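Local coordinates for PRD-containing transcription regulator (Lactobacillus casei, PDB 3NUF), which probably regulates transcription through its PRD, a helical domain that in related regulators responds to phosphorylation by the sugar phosphotransferase system, at residues L89-V94 / A103-L108. Sequence-based numbering, arbitrary orientation.
With EDO (1,2-ethanediol), chain G.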
ATOM      1  N   LEU A  89       9.981  -0.813  -0.331  1.00 10.69           N
ATOM      2  CA  LEU A  89       8.758  -1.587  -0.137  1.00 11.11           C
ATOM      3  C   LEU A  89       7.654  -1.010  -1.017  1.00 11.18           C
ATOM      4  O   LEU A  89       6.896  -1.768  -1.658  1.00 11.69           O
ATOM      5  CB  LEU A  89       8.353  -1.618   1.341  1.00 12.66           C
ATOM      6  CG  LEU A  89       9.247  -2.400   2.266  1.00 17.19           C
ATOM      7  CD1 LEU A  89       8.958  -2.062   3.721  1.00 18.29           C
ATOM      8  CD2 LEU A  89       9.010  -3.895   2.001  1.00 20.03           C
ATOM      9  N   ALA A  90       7.506   0.313  -1.042  1.00 10.73           N
ATOM     10  CA  ALA A  90       6.489   0.931  -1.883  1.00 10.23           C
ATOM     11  C   ALA A  90       6.709   0.605  -3.350  1.00  9.63           C
ATOM     12  O   ALA A  90       5.740   0.293  -4.069  1.00  9.64           O
ATOM     13  CB  ALA A  90       6.464   2.425  -1.664  1.00 11.49           C
ATOM     14  N   ASP A  91       7.962   0.673  -3.820  1.00  9.47           N
ATOM     15  CA  ASP A  91       8.244   0.315  -5.204  1.00  9.98           C
ATOM     16  C   ASP A  91       7.834  -1.130  -5.498  1.00 11.11           C
ATOM     17  O   ASP A  91       7.254  -1.409  -6.546  1.00 11.15           O
ATOM     18  CB  ASP A  91       9.746   0.505  -5.487  1.00 11.19           C
ATOM     19  CG  ASP A  91      10.101   0.230  -6.915  1.00 12.56           C
ATOM     20  OD1 ASP A  91       9.871   1.097  -7.737  1.00 12.96           O
ATOM     21  OD2 ASP A  91      10.609  -0.843  -7.222  1.00 13.48           O
ATOM     22  N   GLN A  92       8.115  -2.035  -4.579  1.00  9.87           N
ATOM     23  CA  GLN A  92       7.744  -3.434  -4.780  1.00 10.65           C
ATOM     24  C   GLN A  92       6.236  -3.553  -4.911  1.00 10.24           C
ATOM     25  O   GLN A  92       5.736  -4.299  -5.770  1.00 10.91           O
ATOM     26  CB  GLN A  92       8.224  -4.283  -3.612  1.00 11.74           C
ATOM     27  CG  GLN A  92       7.948  -5.740  -3.829  1.00 16.30           C
ATOM     28  CD  GLN A  92       8.666  -6.653  -2.859  1.00 19.32           C
ATOM     29  OE1 GLN A  92       9.564  -6.244  -2.131  1.00 20.27           O
ATOM     30  NE2 GLN A  92       8.266  -7.921  -2.867  1.00 24.58           N
ATOM     31  N   VAL A  93       5.477  -2.843  -4.089  1.00  9.80           N
ATOM     32  CA  VAL A  93       4.009  -2.917  -4.171  1.00  9.82           C
ATOM     33  C   VAL A  93       3.470  -2.386  -5.482  1.00  9.33           C
ATOM     34  O   VAL A  93       2.643  -3.013  -6.153  1.00 10.09           O
ATOM     35  CB  VAL A  93       3.354  -2.181  -3.024  1.00  9.28           C
ATOM     36  CG1 VAL A  93       1.776  -2.138  -3.152  1.00 11.82           C
ATOM     37  CG2 VAL A  93       3.685  -2.826  -1.693  1.00 11.25           C
ATOM     38  N   VAL A  94       4.005  -1.245  -5.892  1.00  9.20           N
ATOM     39  CA  VAL A  94       3.579  -0.628  -7.186  1.00  9.85           C
ATOM     40  C   VAL A  94       3.837  -1.586  -8.341  1.00 10.05           C
ATOM     41  O   VAL A  94       2.962  -1.810  -9.181  1.00 10.98           O
ATOM     42  CB  VAL A  94       4.339   0.662  -7.404  1.00  9.42           C
ATOM     43  CG1 VAL A  94       4.098   1.222  -8.848  1.00 10.24           C
ATOM     44  CG2 VAL A  94       3.951   1.711  -6.332  1.00 10.43           C
ATOM     45  N   ALA A 103       6.357   6.398 -10.022  1.00 10.83           N
ATOM     46  CA  ALA A 103       6.232   7.419  -9.014  1.00  9.92           C
ATOM     47  C   ALA A 103       5.039   7.292  -8.089  1.00 10.28           C
ATOM     48  O   ALA A 103       4.970   8.041  -7.109  1.00 11.35           O
ATOM     49  CB  ALA A 103       6.279   8.813  -9.685  1.00 12.08           C
ATOM     50  N   GLU A 104       4.131   6.355  -8.288  1.00  9.44           N
ATOM     51  CA  GLU A 104       3.149   5.981  -7.305  1.00  8.70           C
ATOM     52  C   GLU A 104       3.865   5.604  -5.994  1.00  9.38           C
ATOM     53  O   GLU A 104       3.258   5.676  -4.911  1.00 10.79           O
ATOM     54  CB  GLU A 104       2.314   4.819  -7.747  1.00  9.43           C
ATOM     55  CG  GLU A 104       1.369   5.062  -8.898  1.00 10.60           C
ATOM     56  CD  GLU A 104       0.004   5.656  -8.534  1.00 12.26           C
ATOM     57  OE1 GLU A 104      -0.374   5.748  -7.326  1.00 13.27           O
ATOM     58  OE2 GLU A 104      -0.711   6.007  -9.506  1.00 13.07           O
ATOM     59  N   LYS A 105       5.127   5.181  -6.057  1.00  9.21           N
ATOM     60  CA  LYS A 105       5.807   4.767  -4.841  1.00  9.00           C
ATOM     61  C   LYS A 105       5.912   5.872  -3.811  1.00  9.86           C
ATOM     62  O   LYS A 105       6.042   5.566  -2.619  1.00 10.49           O
ATOM     63  CB  LYS A 105       7.190   4.195  -5.163  1.00  9.65           C
ATOM     64  CG  LYS A 105       8.219   5.188  -5.607  1.00  8.89           C
ATOM     65  CD  LYS A 105       9.552   4.545  -5.994  1.00 10.63           C
ATOM     66  CE  LYS A 105      10.517   5.525  -6.530  1.00 12.03           C
ATOM     67  NZ  LYS A 105      11.895   4.920  -6.840  1.00 16.14           N
ATOM     68  N   TYR A 106       5.970   7.128  -4.220  1.00  9.00           N
ATOM     69  CA  TYR A 106       6.249   8.193  -3.228  1.00  9.70           C
ATOM     70  C   TYR A 106       5.173   8.349  -2.191  1.00 10.45           C
ATOM     71  O   TYR A 106       5.415   8.233  -0.975  1.00 10.98           O
ATOM     72  CB  TYR A 106       6.595   9.494  -3.960  1.00 10.04           C
ATOM     73  CG  TYR A 106       7.812   9.405  -4.842  1.00 10.88           C
ATOM     74  CD1 TYR A 106       9.038   9.095  -4.286  1.00 12.61           C
ATOM     75  CD2 TYR A 106       7.743   9.601  -6.227  1.00 11.51           C
ATOM     76  CE1 TYR A 106      10.135   8.987  -5.090  1.00 10.93           C
ATOM     77  CE2 TYR A 106       8.832   9.484  -7.024  1.00 11.16           C
ATOM     78  CZ  TYR A 106      10.030   9.159  -6.473  1.00 12.79           C
ATOM     79  OH  TYR A 106      11.147   9.013  -7.265  1.00 15.72           O
ATOM     80  N   VAL A 107       3.950   8.557  -2.618  1.00 10.84           N
ATOM     81  CA  VAL A 107       2.853   8.718  -1.646  1.00 11.48           C
ATOM     82  C   VAL A 107       2.693   7.419  -0.841  1.00 12.98           C
ATOM     83  O   VAL A 107       2.493   7.458   0.377  1.00 12.09           O
ATOM     84  CB  VAL A 107       1.566   9.144  -2.310  1.00 12.21           C
ATOM     85  CG1 VAL A 107       0.342   8.980  -1.398  1.00 13.87           C
ATOM     86  CG2 VAL A 107       1.699  10.595  -2.752  1.00 14.36           C
ATOM     87  N   LEU A 108       2.799   6.260  -1.493  1.00 11.22           N
ATOM     88  CA  LEU A 108       2.679   4.987  -0.759  1.00 11.05           C
ATOM     89  C   LEU A 108       3.770   4.834   0.291  1.00 10.81           C
ATOM     90  O   LEU A 108       3.502   4.352   1.401  1.00 11.95           O
ATOM     91  CB  LEU A 108       2.663   3.805  -1.714  1.00  9.98           C
ATOM     92  CG  LEU A 108       2.619   2.422  -1.037  1.00 10.58           C
ATOM     93  CD1 LEU A 108       1.376   2.236  -0.176  1.00 11.12           C
ATOM     94  CD2 LEU A 108       2.716   1.311  -2.085  1.00 11.75           C
TER
HETATM   95  C1  EDO G 308       6.018 -10.136  -5.043  1.00 30.85           C
HETATM   96  O1  EDO G 308       6.533  -9.286  -4.015  1.00 42.07           O
HETATM   97  C2  EDO G 308       6.458  -9.572  -6.366  1.00 29.45           C
HETATM   98  O2  EDO G 308       5.307  -9.328  -7.185  1.00 38.09           O
HETATM   99  O   HOH W   1      11.839   2.716  -8.533  1.00 15.41           O
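Lys105 runs alongside Asp91 where helix 104-115 crosses helix 84-97, the axes of the two short segments 8.2 Å apart at 126°. Lys105 CB sits 4.0 Å from Ala90 CB and near the backbone N of Asp91. CG, wedged between backbone N and carbonyl carbon (chi1 71°), turns one side to the ring face of Tyr106 on its own helix. From there the chain is fully extended: Lys105 CD passes 3.9 Å from Asp91 OD1, and Lys105 NZ stops 4.4 Å from that oxygen, too far for a salt bridge. One water closes the gap, donating to OD1 and accepting from NZ. Below this bridged pair, apolar side chains of the all-helical PRD domain pack together. Ala90, merely a methyl, brings CB within 3.3 Å of Lys105 O, consistent with the helices' close approach. The Leu108 side chain crosses that of Val93 at roughly a right angle, Leu108 CD2 3.7 Å from Val93 CB. Val94 CG2 meets CB of Glu104, whose side chain then bends away, its carboxylate salt-bridged to Arg64. Gln92 packs on Leu38, its NE2 weakly hydrogen-bonded to Tyr34 OH; an alanine here would probably open a gap beside Leu38 and cost Tyr34 that amide partner.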